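Local coordinates for protein BH2851 (Bacillus halodurans, PDB 2GFG) that is of unknown function but, as a putative adenylate cyclase with a CYTH domain, probably acts on phosphate-bearing substrates within its antiparallel barrel, at residues K11-K16 / I146-I151; L122-A127 / C137-S142; L77-T82 / G100-A105; K4-E9 / Q70-G75. One frame throughout, in Å; residues are numbered along the deposited sequence.

Contact 1 (K11-K16 / I146-I151); sequences KTLVSK and IEDYEI. With EDO (1,2-ethanediol), chain H.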
loop_
_atom_site.group_PDB
_atom_site.type_symbol
_atom_site.label_atom_id
_atom_site.label_comp_id
_atom_site.label_asym_id
_atom_site.label_seq_id
_atom_site.Cartn_x
_atom_site.Cartn_y
_atom_site.Cartn_z
ATOM N N LYS A 11 -3.355 8.133 7.600
ATOM C CA LYS A 11 -2.014 8.336 7.025
ATOM C C LYS A 11 -1.632 9.800 6.936
ATOM O O LYS A 11 -2.481 10.652 6.761
ATOM C CB LYS A 11 -1.971 7.728 5.610
ATOM C CG LYS A 11 -3.224 8.072 4.772
ATOM C CD LYS A 11 -3.136 7.614 3.339
ATOM C CE LYS A 11 -4.484 7.869 2.620
ATOM N NZ LYS A 11 -4.397 7.707 1.146
ATOM N N THR A 12 -0.332 10.074 7.051
ATOM C CA THR A 12 0.220 11.384 6.701
ATOM C C THR A 12 1.701 11.274 6.354
ATOM O O THR A 12 2.427 10.471 6.943
ATOM C CB THR A 12 0.047 12.449 7.846
ATOM O OG1 THR A 12 0.474 13.739 7.371
ATOM C CG2 THR A 12 0.870 12.071 9.096
ATOM N N LEU A 13 2.133 12.089 5.392
ATOM C CA LEU A 13 3.546 12.220 5.060
ATOM C C LEU A 13 4.247 12.994 6.148
ATOM O O LEU A 13 3.635 13.844 6.813
ATOM C CB LEU A 13 3.727 12.957 3.724
ATOM C CG LEU A 13 3.206 12.250 2.476
ATOM C CD1 LEU A 13 3.053 13.230 1.328
ATOM C CD2 LEU A 13 4.118 11.100 2.085
ATOM N N VAL A 14 5.535 12.707 6.334
ATOM C CA VAL A 14 6.363 13.428 7.300
ATOM C C VAL A 14 7.735 13.719 6.714
ATOM O O VAL A 14 8.116 13.160 5.678
ATOM C CB VAL A 14 6.515 12.638 8.659
ATOM C CG1 VAL A 14 5.184 12.594 9.410
ATOM C CG2 VAL A 14 7.050 11.227 8.427
ATOM N N SER A 15 8.460 14.619 7.365
ATOM C CA SER A 15 9.802 14.986 6.941
ATOM C C SER A 15 10.776 13.894 7.281
ATOM O O SER A 15 10.463 12.993 8.060
ATOM C CB SER A 15 10.238 16.276 7.629
ATOM O OG SER A 15 10.312 16.096 9.034
ATOM N N LYS A 16 11.975 13.989 6.711
ATOM C CA LYS A 16 13.064 13.057 7.020
ATOM C C LYS A 16 13.421 13.123 8.509
ATOM O O LYS A 16 13.546 12.086 9.172
ATOM C CB LYS A 16 14.302 13.378 6.174
ATOM C CG LYS A 16 15.474 12.414 6.376
ATOM C CD LYS A 16 16.703 12.859 5.598
ATOM C CE LYS A 16 17.857 11.887 5.781
ATOM N NZ LYS A 16 17.523 10.520 5.287
ATOM N N ILE A 146 13.076 9.718 -6.705
ATOM C CA ILE A 146 12.845 10.471 -5.442
ATOM C C ILE A 146 12.521 9.529 -4.270
ATOM O O ILE A 146 12.502 8.302 -4.432
ATOM C CB ILE A 146 11.697 11.552 -5.610
ATOM C CG1 ILE A 146 10.305 10.889 -5.711
ATOM C CG2 ILE A 146 11.969 12.434 -6.831
ATOM C CD1 ILE A 146 9.144 11.887 -5.802
ATOM N N GLU A 147 12.268 10.111 -3.095
ATOM C CA GLU A 147 11.825 9.337 -1.924
ATOM C C GLU A 147 10.981 10.171 -0.965
ATOM O O GLU A 147 10.935 11.392 -1.062
ATOM C CB GLU A 147 13.030 8.742 -1.186
ATOM C CG GLU A 147 13.935 9.759 -0.494
ATOM C CD GLU A 147 15.101 9.099 0.232
ATOM O OE1 GLU A 147 15.501 7.979 -0.162
ATOM O OE2 GLU A 147 15.621 9.705 1.194
ATOM N N ASP A 148 10.295 9.490 -0.053
ATOM C CA ASP A 148 9.500 10.172 0.986
ATOM C C ASP A 148 9.270 9.291 2.215
ATOM O O ASP A 148 9.643 8.113 2.230
ATOM C CB ASP A 148 8.158 10.697 0.409
ATOM C CG ASP A 148 7.243 9.571 -0.131
ATOM O OD1 ASP A 148 7.228 8.449 0.445
ATOM O OD2 ASP A 148 6.470 9.859 -1.085
ATOM N N TYR A 149 8.682 9.890 3.249
ATOM C CA TYR A 149 8.477 9.232 4.535
ATOM C C TYR A 149 7.035 9.376 4.943
ATOM O O TYR A 149 6.412 10.411 4.687
ATOM C CB TYR A 149 9.392 9.850 5.594
ATOM C CG TYR A 149 10.849 9.844 5.209
ATOM C CD1 TYR A 149 11.396 10.882 4.440
ATOM C CD2 TYR A 149 11.680 8.785 5.571
ATOM C CE1 TYR A 149 12.747 10.868 4.057
ATOM C CE2 TYR A 149 13.029 8.759 5.198
ATOM C CZ TYR A 149 13.552 9.795 4.435
ATOM O OH TYR A 149 14.864 9.762 4.067
ATOM N N GLU A 150 6.492 8.342 5.578
ATOM C CA GLU A 150 5.070 8.304 5.895
ATOM C C GLU A 150 4.783 7.461 7.138
ATOM O O GLU A 150 5.351 6.383 7.316
ATOM C CB GLU A 150 4.292 7.729 4.705
ATOM C CG GLU A 150 2.788 8.022 4.729
ATOM C CD GLU A 150 2.019 7.275 3.646
ATOM O OE1 GLU A 150 2.643 6.526 2.863
ATOM O OE2 GLU A 150 0.789 7.423 3.589
ATOM N N ILE A 151 3.896 7.972 7.992
ATOM C CA ILE A 151 3.363 7.213 9.115
ATOM C C ILE A 151 1.908 6.884 8.798
ATOM O O ILE A 151 1.220 7.683 8.153
ATOM C CB ILE A 151 3.473 8.009 10.466
ATOM C CG1 ILE A 151 3.216 7.089 11.653
ATOM C CG2 ILE A 151 2.499 9.237 10.493
ATOM C CD1 ILE A 151 3.478 7.755 13.008
HETATM C C1 EDO H . -0.349 4.111 1.704
HETATM O O1 EDO H . -0.298 5.513 1.430
HETATM C C2 EDO H . -1.187 3.383 0.654
HETATM O O2 EDO H . -0.420 2.397 -0.064
HETATM O O HOH W 1 8.352 12.941 2.968
#

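Contact 2 (L122-A127 / C137-S142); sequences LSTSRA and CLDHSS. With EDO (1,2-ethanediol), chain G.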
loop_
_atom_site.group_PDB
_atom_site.type_symbol
_atom_site.label_atom_id
_atom_site.label_comp_id
_atom_site.label_asym_id
_atom_site.label_seq_id
_atom_site.Cartn_x
_atom_site.Cartn_y
_atom_site.Cartn_z
ATOM N N LEU A 122 7.555 0.755 -6.877
ATOM C CA LEU A 122 7.854 1.610 -5.738
ATOM C C LEU A 122 8.358 0.734 -4.601
ATOM O O LEU A 122 7.681 -0.229 -4.207
ATOM C CB LEU A 122 6.587 2.366 -5.312
ATOM C CG LEU A 122 6.637 3.262 -4.064
ATOM C CD1 LEU A 122 5.650 4.402 -4.204
ATOM C CD2 LEU A 122 6.365 2.478 -2.764
ATOM N N SER A 123 9.549 1.055 -4.078
ATOM C CA SER A 123 10.138 0.294 -2.967
ATOM C C SER A 123 9.850 0.971 -1.640
ATOM O O SER A 123 9.903 2.189 -1.544
ATOM C CB SER A 123 11.645 0.150 -3.153
ATOM O OG SER A 123 11.939 -0.649 -4.285
ATOM N N THR A 124 9.569 0.167 -0.609
ATOM C CA THR A 124 9.301 0.689 0.743
ATOM C C THR A 124 10.073 -0.083 1.811
ATOM O O THR A 124 10.096 -1.314 1.811
ATOM C CB THR A 124 7.795 0.644 1.093
ATOM O OG1 THR A 124 7.061 1.460 0.170
ATOM C CG2 THR A 124 7.544 1.164 2.530
ATOM N N SER A 125 10.723 0.665 2.702
ATOM C CA SER A 125 11.316 0.119 3.900
ATOM C C SER A 125 10.338 0.387 5.032
ATOM O O SER A 125 10.036 1.546 5.335
ATOM C CB SER A 125 12.650 0.781 4.178
ATOM O OG SER A 125 13.265 0.208 5.295
ATOM N N ARG A 126 9.839 -0.684 5.658
ATOM C CA ARG A 126 8.710 -0.579 6.594
ATOM C C ARG A 126 9.010 -1.152 7.966
ATOM O O ARG A 126 9.498 -2.262 8.087
ATOM C CB ARG A 126 7.488 -1.293 6.014
ATOM C CG ARG A 126 6.274 -1.354 6.983
ATOM C CD ARG A 126 5.038 -1.902 6.316
ATOM N NE ARG A 126 4.528 -1.012 5.274
ATOM C CZ ARG A 126 3.414 -1.229 4.571
ATOM N NH1 ARG A 126 2.683 -2.335 4.770
ATOM N NH2 ARG A 126 3.038 -0.352 3.652
ATOM N N ALA A 127 8.653 -0.386 8.998
ATOM C CA ALA A 127 8.626 -0.866 10.367
ATOM C C ALA A 127 7.167 -0.849 10.849
ATOM O O ALA A 127 6.421 0.066 10.524
ATOM C CB ALA A 127 9.480 0.007 11.241
ATOM N N CYS A 137 2.400 1.923 11.163
ATOM C CA CYS A 137 3.479 1.654 10.188
ATOM C C CYS A 137 4.332 2.906 9.905
ATOM O O CYS A 137 3.795 3.984 9.694
ATOM C CB CYS A 137 2.884 1.137 8.870
ATOM S SG CYS A 137 1.870 -0.370 9.027
ATOM N N LEU A 138 5.672 2.743 9.925
ATOM C CA LEU A 138 6.605 3.803 9.465
ATOM C C LEU A 138 7.180 3.407 8.114
ATOM O O LEU A 138 7.955 2.462 8.025
ATOM C CB LEU A 138 7.734 4.025 10.474
ATOM C CG LEU A 138 7.392 4.791 11.772
ATOM C CD1 LEU A 138 8.572 4.770 12.701
ATOM C CD2 LEU A 138 6.988 6.216 11.487
ATOM N N ASP A 139 6.826 4.167 7.071
ATOM C CA ASP A 139 7.177 3.827 5.678
ATOM C C ASP A 139 8.122 4.826 5.057
ATOM O O ASP A 139 7.763 5.988 4.856
ATOM C CB ASP A 139 5.910 3.778 4.814
ATOM C CG ASP A 139 5.023 2.608 5.136
ATOM O OD1 ASP A 139 5.405 1.764 5.966
ATOM O OD2 ASP A 139 3.934 2.523 4.531
ATOM N N HIS A 140 9.315 4.353 4.703
ATOM C CA HIS A 140 10.254 5.109 3.899
ATOM C C HIS A 140 10.232 4.499 2.495
ATOM O O HIS A 140 10.588 3.325 2.314
ATOM C CB HIS A 140 11.665 5.043 4.522
ATOM C CG HIS A 140 12.747 5.612 3.652
ATOM N ND1 HIS A 140 14.035 5.118 3.652
ATOM C CD2 HIS A 140 12.725 6.604 2.729
ATOM C CE1 HIS A 140 14.763 5.798 2.785
ATOM N NE2 HIS A 140 13.988 6.692 2.201
ATOM N N SER A 141 9.769 5.279 1.519
ATOM C CA SER A 141 9.574 4.785 0.152
ATOM C C SER A 141 10.476 5.494 -0.836
ATOM O O SER A 141 10.778 6.661 -0.670
ATOM C CB SER A 141 8.111 4.968 -0.276
ATOM O OG SER A 141 7.242 4.283 0.599
ATOM N N SER A 142 10.885 4.766 -1.885
ATOM C CA SER A 142 11.666 5.334 -2.989
ATOM C C SER A 142 11.038 4.929 -4.313
ATOM O O SER A 142 10.656 3.768 -4.496
ATOM C CB SER A 142 13.104 4.846 -2.933
ATOM O OG SER A 142 13.177 3.459 -3.212
HETATM C C1 EDO G . 15.980 2.035 6.202
HETATM O O1 EDO G . 15.309 1.037 6.979
HETATM C C2 EDO G . 15.088 3.271 6.052
HETATM O O2 EDO G . 14.636 3.740 7.338
#

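Contact 3 (L77-T82 / G100-A105); sequences LETNQT and GEVMDA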
loop_
_atom_site.group_PDB
_atom_site.type_symbol
_atom_site.label_atom_id
_atom_site.label_comp_id
_atom_site.label_asym_id
_atom_site.label_seq_id
_atom_site.Cartn_x
_atom_site.Cartn_y
_atom_site.Cartn_z
ATOM N N LEU A 77 -11.880 -2.764 0.333
ATOM C CA LEU A 77 -11.802 -4.228 0.288
ATOM C C LEU A 77 -10.494 -4.626 -0.359
ATOM O O LEU A 77 -10.233 -4.275 -1.523
ATOM C CB LEU A 77 -12.972 -4.806 -0.508
ATOM C CG LEU A 77 -12.928 -6.306 -0.857
ATOM C CD1 LEU A 77 -12.737 -7.164 0.385
ATOM C CD2 LEU A 77 -14.198 -6.701 -1.596
ATOM N N GLU A 78 -9.673 -5.369 0.388
ATOM C CA GLU A 78 -8.396 -5.843 -0.099
ATOM C C GLU A 78 -8.481 -7.341 -0.389
ATOM O O GLU A 78 -8.799 -8.129 0.497
ATOM C CB GLU A 78 -7.308 -5.573 0.936
ATOM C CG GLU A 78 -5.911 -5.581 0.363
ATOM C CD GLU A 78 -4.844 -5.388 1.427
ATOM O OE1 GLU A 78 -4.710 -6.265 2.286
ATOM O OE2 GLU A 78 -4.116 -4.387 1.368
ATOM N N THR A 79 -8.262 -7.713 -1.647
ATOM C CA THR A 79 -8.250 -9.116 -2.059
ATOM C C THR A 79 -6.820 -9.530 -2.348
ATOM O O THR A 79 -6.195 -9.017 -3.289
ATOM C CB THR A 79 -9.129 -9.340 -3.302
ATOM O OG1 THR A 79 -10.447 -8.875 -3.032
ATOM C CG2 THR A 79 -9.187 -10.829 -3.677
ATOM N N ASN A 80 -6.294 -10.445 -1.517
ATOM C CA ASN A 80 -4.902 -10.892 -1.606
ATOM C C ASN A 80 -4.802 -12.311 -2.177
ATOM O O ASN A 80 -5.643 -13.178 -1.876
ATOM C CB ASN A 80 -4.249 -10.857 -0.216
ATOM C CG ASN A 80 -4.207 -9.457 0.379
ATOM O OD1 ASN A 80 -3.716 -8.513 -0.252
ATOM N ND2 ASN A 80 -4.671 -9.327 1.614
ATOM N N GLN A 81 -3.767 -12.552 -2.983
ATOM C CA GLN A 81 -3.503 -13.889 -3.541
ATOM C C GLN A 81 -2.004 -14.116 -3.652
ATOM O O GLN A 81 -1.297 -13.301 -4.238
ATOM C CB GLN A 81 -4.154 -14.022 -4.911
ATOM C CG GLN A 81 -4.085 -15.422 -5.538
ATOM C CD GLN A 81 -4.646 -15.446 -6.953
ATOM O OE1 GLN A 81 -5.495 -14.617 -7.316
ATOM N NE2 GLN A 81 -4.152 -16.366 -7.770
ATOM N N THR A 82 -1.527 -15.224 -3.081
ATOM C CA THR A 82 -0.115 -15.608 -3.167
ATOM C C THR A 82 0.221 -16.063 -4.576
ATOM O O THR A 82 -0.547 -16.792 -5.196
ATOM C CB THR A 82 0.222 -16.766 -2.187
ATOM O OG1 THR A 82 -0.147 -16.400 -0.862
ATOM C CG2 THR A 82 1.744 -17.110 -2.220
ATOM N N GLY A 100 -7.927 -16.778 -10.328
ATOM C CA GLY A 100 -8.098 -16.703 -8.874
ATOM C C GLY A 100 -8.996 -15.564 -8.477
ATOM O O GLY A 100 -9.641 -14.947 -9.324
ATOM N N GLU A 101 -9.017 -15.263 -7.184
ATOM C CA GLU A 101 -9.955 -14.261 -6.624
ATOM C C GLU A 101 -9.665 -12.837 -7.094
ATOM O O GLU A 101 -10.576 -12.024 -7.198
ATOM C CB GLU A 101 -9.948 -14.318 -5.092
ATOM C CG GLU A 101 -10.556 -15.620 -4.500
ATOM C CD GLU A 101 -12.103 -15.676 -4.582
ATOM O OE1 GLU A 101 -12.729 -14.715 -5.088
ATOM O OE2 GLU A 101 -12.684 -16.686 -4.117
ATOM N N VAL A 102 -8.392 -12.538 -7.358
ATOM C CA VAL A 102 -7.999 -11.212 -7.840
ATOM C C VAL A 102 -8.505 -11.018 -9.273
ATOM O O VAL A 102 -9.154 -10.023 -9.578
ATOM C CB VAL A 102 -6.458 -11.008 -7.779
ATOM C CG1 VAL A 102 -6.059 -9.666 -8.396
ATOM C CG2 VAL A 102 -5.969 -11.093 -6.341
HETATM N N MSE A 103 -8.210 -12.002 -10.131
HETATM C CA MSE A 103 -8.700 -12.029 -11.519
HETATM C C MSE A 103 -10.230 -11.899 -11.556
HETATM O O MSE A 103 -10.776 -11.105 -12.336
HETATM C CB MSE A 103 -8.253 -13.345 -12.196
HETATM C CG MSE A 103 -8.752 -13.565 -13.626
HETATM SE SE MSE A 103 -7.743 -12.623 -14.932
HETATM C CE MSE A 103 -6.124 -13.613 -14.843
ATOM N N ASP A 104 -10.909 -12.657 -10.685
ATOM C CA ASP A 104 -12.386 -12.637 -10.602
ATOM C C ASP A 104 -12.922 -11.243 -10.279
ATOM O O ASP A 104 -13.846 -10.771 -10.920
ATOM C CB ASP A 104 -12.878 -13.626 -9.540
ATOM C CG ASP A 104 -12.658 -15.087 -9.937
ATOM O OD1 ASP A 104 -12.410 -15.374 -11.146
ATOM O OD2 ASP A 104 -12.742 -15.952 -9.035
ATOM N N ALA A 105 -12.331 -10.599 -9.271
ATOM C CA ALA A 105 -12.744 -9.248 -8.851
ATOM C C ALA A 105 -12.467 -8.189 -9.936
ATOM O O ALA A 105 -13.210 -7.218 -10.056
ATOM C CB ALA A 105 -12.061 -8.865 -7.565
HETATM O O HOH W 2 -6.062 -14.010 -9.923
#

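Contact 4 (K4-E9 / Q70-G75); sequences KEIEIE and QPHPAG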
loop_
_atom_site.group_PDB
_atom_site.type_symbol
_atom_site.label_atom_id
_atom_site.label_comp_id
_atom_site.label_asym_id
_atom_site.label_seq_id
_atom_site.Cartn_x
_atom_site.Cartn_y
_atom_site.Cartn_z
ATOM N N LYS A 4 -9.197 -12.228 1.848
ATOM C CA LYS A 4 -9.852 -10.918 1.740
ATOM C C LYS A 4 -9.875 -10.216 3.087
ATOM O O LYS A 4 -9.984 -10.858 4.122
ATOM C CB LYS A 4 -11.268 -11.076 1.207
ATOM C CG LYS A 4 -11.335 -11.708 -0.179
ATOM C CD LYS A 4 -12.757 -11.763 -0.694
ATOM C CE LYS A 4 -12.851 -12.537 -2.000
ATOM N NZ LYS A 4 -12.547 -13.979 -1.822
ATOM N N GLU A 5 -9.735 -8.890 3.071
ATOM C CA GLU A 5 -9.781 -8.108 4.313
ATOM C C GLU A 5 -10.176 -6.664 4.090
ATOM O O GLU A 5 -9.993 -6.112 2.996
ATOM C CB GLU A 5 -8.434 -8.180 5.043
ATOM C CG GLU A 5 -7.245 -7.700 4.235
ATOM C CD GLU A 5 -5.937 -7.883 4.974
ATOM O OE1 GLU A 5 -5.712 -8.986 5.525
ATOM O OE2 GLU A 5 -5.130 -6.927 5.007
ATOM N N ILE A 6 -10.768 -6.069 5.124
ATOM C CA ILE A 6 -11.177 -4.683 5.095
ATOM C C ILE A 6 -10.055 -3.832 5.665
ATOM O O ILE A 6 -9.593 -4.065 6.783
ATOM C CB ILE A 6 -12.485 -4.451 5.918
ATOM C CG1 ILE A 6 -13.595 -5.429 5.472
ATOM C CG2 ILE A 6 -12.956 -3.008 5.784
ATOM C CD1 ILE A 6 -13.947 -5.358 3.974
ATOM N N GLU A 7 -9.616 -2.849 4.879
ATOM C CA GLU A 7 -8.522 -1.970 5.254
ATOM C C GLU A 7 -9.073 -0.610 5.737
ATOM O O GLU A 7 -9.642 0.145 4.951
ATOM C CB GLU A 7 -7.580 -1.777 4.054
ATOM C CG GLU A 7 -6.363 -0.879 4.320
ATOM C CD GLU A 7 -5.358 -0.905 3.167
ATOM O OE1 GLU A 7 -4.815 -1.995 2.874
ATOM O OE2 GLU A 7 -5.110 0.166 2.562
ATOM N N ILE A 8 -8.990 -0.375 7.058
ATOM C CA ILE A 8 -9.293 0.938 7.659
ATOM C C ILE A 8 -7.945 1.605 7.990
ATOM O O ILE A 8 -7.227 1.153 8.882
ATOM C CB ILE A 8 -10.124 0.813 8.962
ATOM C CG1 ILE A 8 -11.309 -0.178 8.791
ATOM C CG2 ILE A 8 -10.611 2.206 9.432
ATOM C CD1 ILE A 8 -12.372 0.278 7.845
ATOM N N GLU A 9 -7.636 2.699 7.293
ATOM C CA GLU A 9 -6.292 3.280 7.323
ATOM C C GLU A 9 -6.314 4.812 7.466
ATOM O O GLU A 9 -7.074 5.494 6.781
ATOM C CB GLU A 9 -5.550 2.890 6.036
ATOM C CG GLU A 9 -4.101 3.370 5.943
ATOM C CD GLU A 9 -3.490 3.087 4.574
ATOM O OE1 GLU A 9 -3.317 1.888 4.231
ATOM O OE2 GLU A 9 -3.192 4.062 3.841
ATOM N N GLN A 70 -10.154 -2.205 -3.704
ATOM C CA GLN A 70 -11.332 -1.553 -4.334
ATOM C C GLN A 70 -12.230 -0.918 -3.270
ATOM O O GLN A 70 -12.075 -1.203 -2.084
ATOM C CB GLN A 70 -12.129 -2.569 -5.182
ATOM C CG GLN A 70 -12.719 -3.737 -4.392
ATOM C CD GLN A 70 -13.282 -4.823 -5.293
ATOM O OE1 GLN A 70 -12.715 -5.913 -5.393
ATOM N NE2 GLN A 70 -14.399 -4.518 -5.978
ATOM N N PRO A 71 -13.138 -0.003 -3.687
ATOM C CA PRO A 71 -14.066 0.621 -2.731
ATOM C C PRO A 71 -14.966 -0.382 -1.968
ATOM O O PRO A 71 -15.257 -1.476 -2.465
ATOM C CB PRO A 71 -14.914 1.539 -3.616
ATOM C CG PRO A 71 -14.061 1.839 -4.771
ATOM C CD PRO A 71 -13.270 0.601 -5.033
ATOM N N HIS A 72 -15.369 0.010 -0.766
ATOM C CA HIS A 72 -16.179 -0.830 0.120
ATOM C C HIS A 72 -16.905 0.094 1.097
ATOM O O HIS A 72 -16.396 1.173 1.396
ATOM C CB HIS A 72 -15.270 -1.803 0.880
ATOM C CG HIS A 72 -15.985 -2.987 1.444
ATOM N ND1 HIS A 72 -16.292 -3.104 2.785
ATOM C CD2 HIS A 72 -16.455 -4.110 0.851
ATOM C CE1 HIS A 72 -16.918 -4.248 2.991
ATOM N NE2 HIS A 72 -17.028 -4.878 1.834
ATOM N N PRO A 73 -18.145 -0.286 1.541
ATOM C CA PRO A 73 -18.887 0.578 2.487
ATOM C C PRO A 73 -18.000 1.177 3.597
ATOM O O PRO A 73 -17.949 2.399 3.748
ATOM C CB PRO A 73 -19.933 -0.369 3.065
ATOM C CG PRO A 73 -20.242 -1.302 1.933
ATOM C CD PRO A 73 -18.947 -1.463 1.142
ATOM N N ALA A 74 -17.249 0.315 4.291
ATOM C CA ALA A 74 -16.271 0.749 5.294
ATOM C C ALA A 74 -14.851 0.474 4.780
ATOM O O ALA A 74 -14.494 -0.668 4.526
ATOM C CB ALA A 74 -16.505 0.026 6.594
ATOM N N GLY A 75 -14.069 1.538 4.582
ATOM C CA GLY A 75 -12.684 1.413 4.123
ATOM C C GLY A 75 -12.581 0.905 2.693
ATOM O O GLY A 75 -13.415 1.249 1.837
#

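Contact 1 (K11-K16 / I146-I151)
Lys16 lies over one face of the Tyr149 ring, its CA 4.0 Å from the ring centroid in a CH-pi contact shifted toward the rim. His140 stacks on the opposite face, and Val14 O sits at the ring edge, near its plane. The Lys16 chain runs out straight along the ring until its last torsion (chi4 61°) folds the ammonium back, so that Lys16 NZ donates to Tyr149 OH at 3.0 Å. A serine in place of Tyr149 is likely to deprive that ammonium of its oxygen partner and to open a gap beside the His140 ring. The backbones pair antiparallel. Thr12 N donates to Ile151 O, nearly straight, and Ile151 N to Thr12 O, somewhat bent, both at 3.1 Å; the side chains of this pair meet through CG2 to CG2 at 3.6 Å. Val14 N reaches Tyr149 O from above the carbonyl plane, while a water bridges Val14 O and Tyr149 N. Leu13 CD2 rests 3.5 Å from Tyr149 O. On the same face as Leu13, the extended Glu150 brings its CG against Thr12 O and OE2 to 3.4 Å from Lys11 CB. An ethanediol hydroxyl donates to Glu150 OE2, whereas Glu150 OE1 takes salt bridges from Lys182 and Arg185. Lys11 sends NZ to Asn181. The pairing is the seam where the first strand, 4-14, meets the last, 146-155, and closes the barrel; helix 158-171 packs over Thr12 and Ile151, and helix 182-190 lies against Leu13 on the other face.

Contact 2 (L122-A127 / C137-S142)
Arg126 and Asp139 lie alongside each other, pointing the same way, their guanidinium and carboxylate planes only 6° apart. The grip is side-on and two-pronged: NE of Arg126 donates to OD1 of Asp139 at 3.0 Å, and NH2 of Arg126 to OD2 of Asp139 at 3.1 Å. Both carboxylate oxygens are met on the syn side but about 30° out of plane, so the two flat groups are stepped rather than coplanar. A bend in the arginine chain at chi3 (-67°) turns its end back along the aspartate. One pair further along the same face, Thr124 OG1 and Ser141 OG share a hydrogen bond of 2.9 Å, and Thr124 CG2 packs on Asp139 CB at 3.8 Å. These residues are positioned by a regular antiparallel hairpin, with paired backbone bonds at Ser123/Ser142, Ser125/His140 and Ala127/Leu138. On the opposite face Ser125 OG and O1 of an ethanediol share a hydrogen bond of 2.8 Å, and the His140 ring is turned away toward Glu147, which takes its NE2. Further out, Lys182 adds a salt bridge to Asp139 OD2, and Arg58 comes close to Arg126. An unidentified ligand accepts a weak bond from Arg126 NH2. Asp139 is thus shared by Arg126 and Lys182, with the like charge of Glu152 close by, and the gathered charges are consistent with the anion-binding interior of a CYTH barrel.

Contact 3 (L77-T82 / G100-A105)
Thr79 and Gln81 both face the start of helix 101-108, and their torsions decide which atoms arrive there. In Thr79, chi1 of -56° sets the methyl CG2 opposite the backbone N and against Glu101 CB, 3.8 Å away, the two side chains crossing at about a right angle. Gln81 is stretched out (chi1 -174°, extended to its amide), which carries OE1 to the first helical turn, 3.6 Å from Val102 N. No direct hydrogen bond spans the contact. A water does the work instead, donating a hydrogen bond to Gln81 OE1 at 2.7 Å and accepting from the amide N of Met103, a selenomethionine, at 2.9 Å. On the same amide group Gln81 NE2 bonds Ser99 O, which fixes its rotation. The N-cap residue, Gly100, lets the glutamine in: a beta carbon there would come 2.5 Å from Gln81 OE1. Amides at the helix start would probably polarise that carbonyl. Between the two strand residues Val102 fits its CG2 against Gln81 CB, at 3.7 Å, and equally near Thr79 O; Val102 also packs on Phe66, and Ala105 on Leu68, of strand 63-71. On the other face of strand 76-83, Asn80 ND2 donates to Glu78 OE1 at 3.1 Å, while Asn80 OD1 is hydrogen-bonded to Thr67; Glu78 lies close to Glu5 and Glu7. The helix thus covers the outer wall of a closed antiparallel barrel whose inner face carries clustered charged residues, consistent with the tunnel fold of CYTH proteins.

Contact 4 (K4-E9 / Q70-G75)
Ile6 lays its CD1 methyl over one face of the His72 ring, where strand 4-14 of the antiparallel barrel passes the hairpin turn between strands 63-71 and 76-83. The methyl stands 3.6 Å from the ring centroid, displaced toward CE1, in a CH-pi contact. Pro73 CD backs the opposite face, so the imidazole is sandwiched. Two like torsions shape the isoleucine: chi1 of -52° swings CG1 opposite the carbonyl carbon, and chi2 of -57° curls CD1 onto the ring, while the branch methyl CG2 drops close to Ala74 O, at 3.1 Å, a tight fit. The His72 ring stands up because chi1 (-160°) carries CG to the far side from the backbone N; a weak bond of 3.5 Å from His72 ND1 to Ala74 O steadies its turn. Replacing His72 by a serine would probably leave the Ile6 and Pro73 carbons without the flat surface they grip and Ala74 O without that weak donor. Ile8 repeats the conformation of Ile6 and sends its CD1 over the turn, 4.3 Å from Ala74 CB; it also touches Glu158 and Ala161 of helix 158-171. Glu7, between the two isoleucines, points its carboxylate away from the turn to a salt bridge with Lys69. With Glu9 and Lys11 it makes up the ExExK signature known from CYTH proteins. The closest backbone approach leaves no room for a side chain at Gly75: a beta carbon there would clash with Ile8 CD1 and the Glu7 carbonyl, since Gly75 CA already lies 3.4 Å from Glu7 O.

All four contacts belong to one closed barrel. Contacts 1 and 2 are adjacent, their centres 9 Å apart, and are stitched by strand pairing, with Glu150 O 2.7 Å from Asp139 N; Lys182 salt-bridges both Glu150 and Asp139. Contacts 3 and 4 form a second cluster, centres 13 Å apart, joined where Glu78 N lies 2.7 Å from Glu5 O. Contacts 1 and 3 lie on opposite sides of the chain's centre. Contacts 1 and 4, 23 Å apart by their centres, share strand 4-14. Unknown ligand, probably from the crystallisation liquor though such molecules often mark pockets, lies about 3 Å from the side chain of Arg126 and about 4 Å from that of Glu7 (nearest atoms), consistent with a pocket inside the barrel.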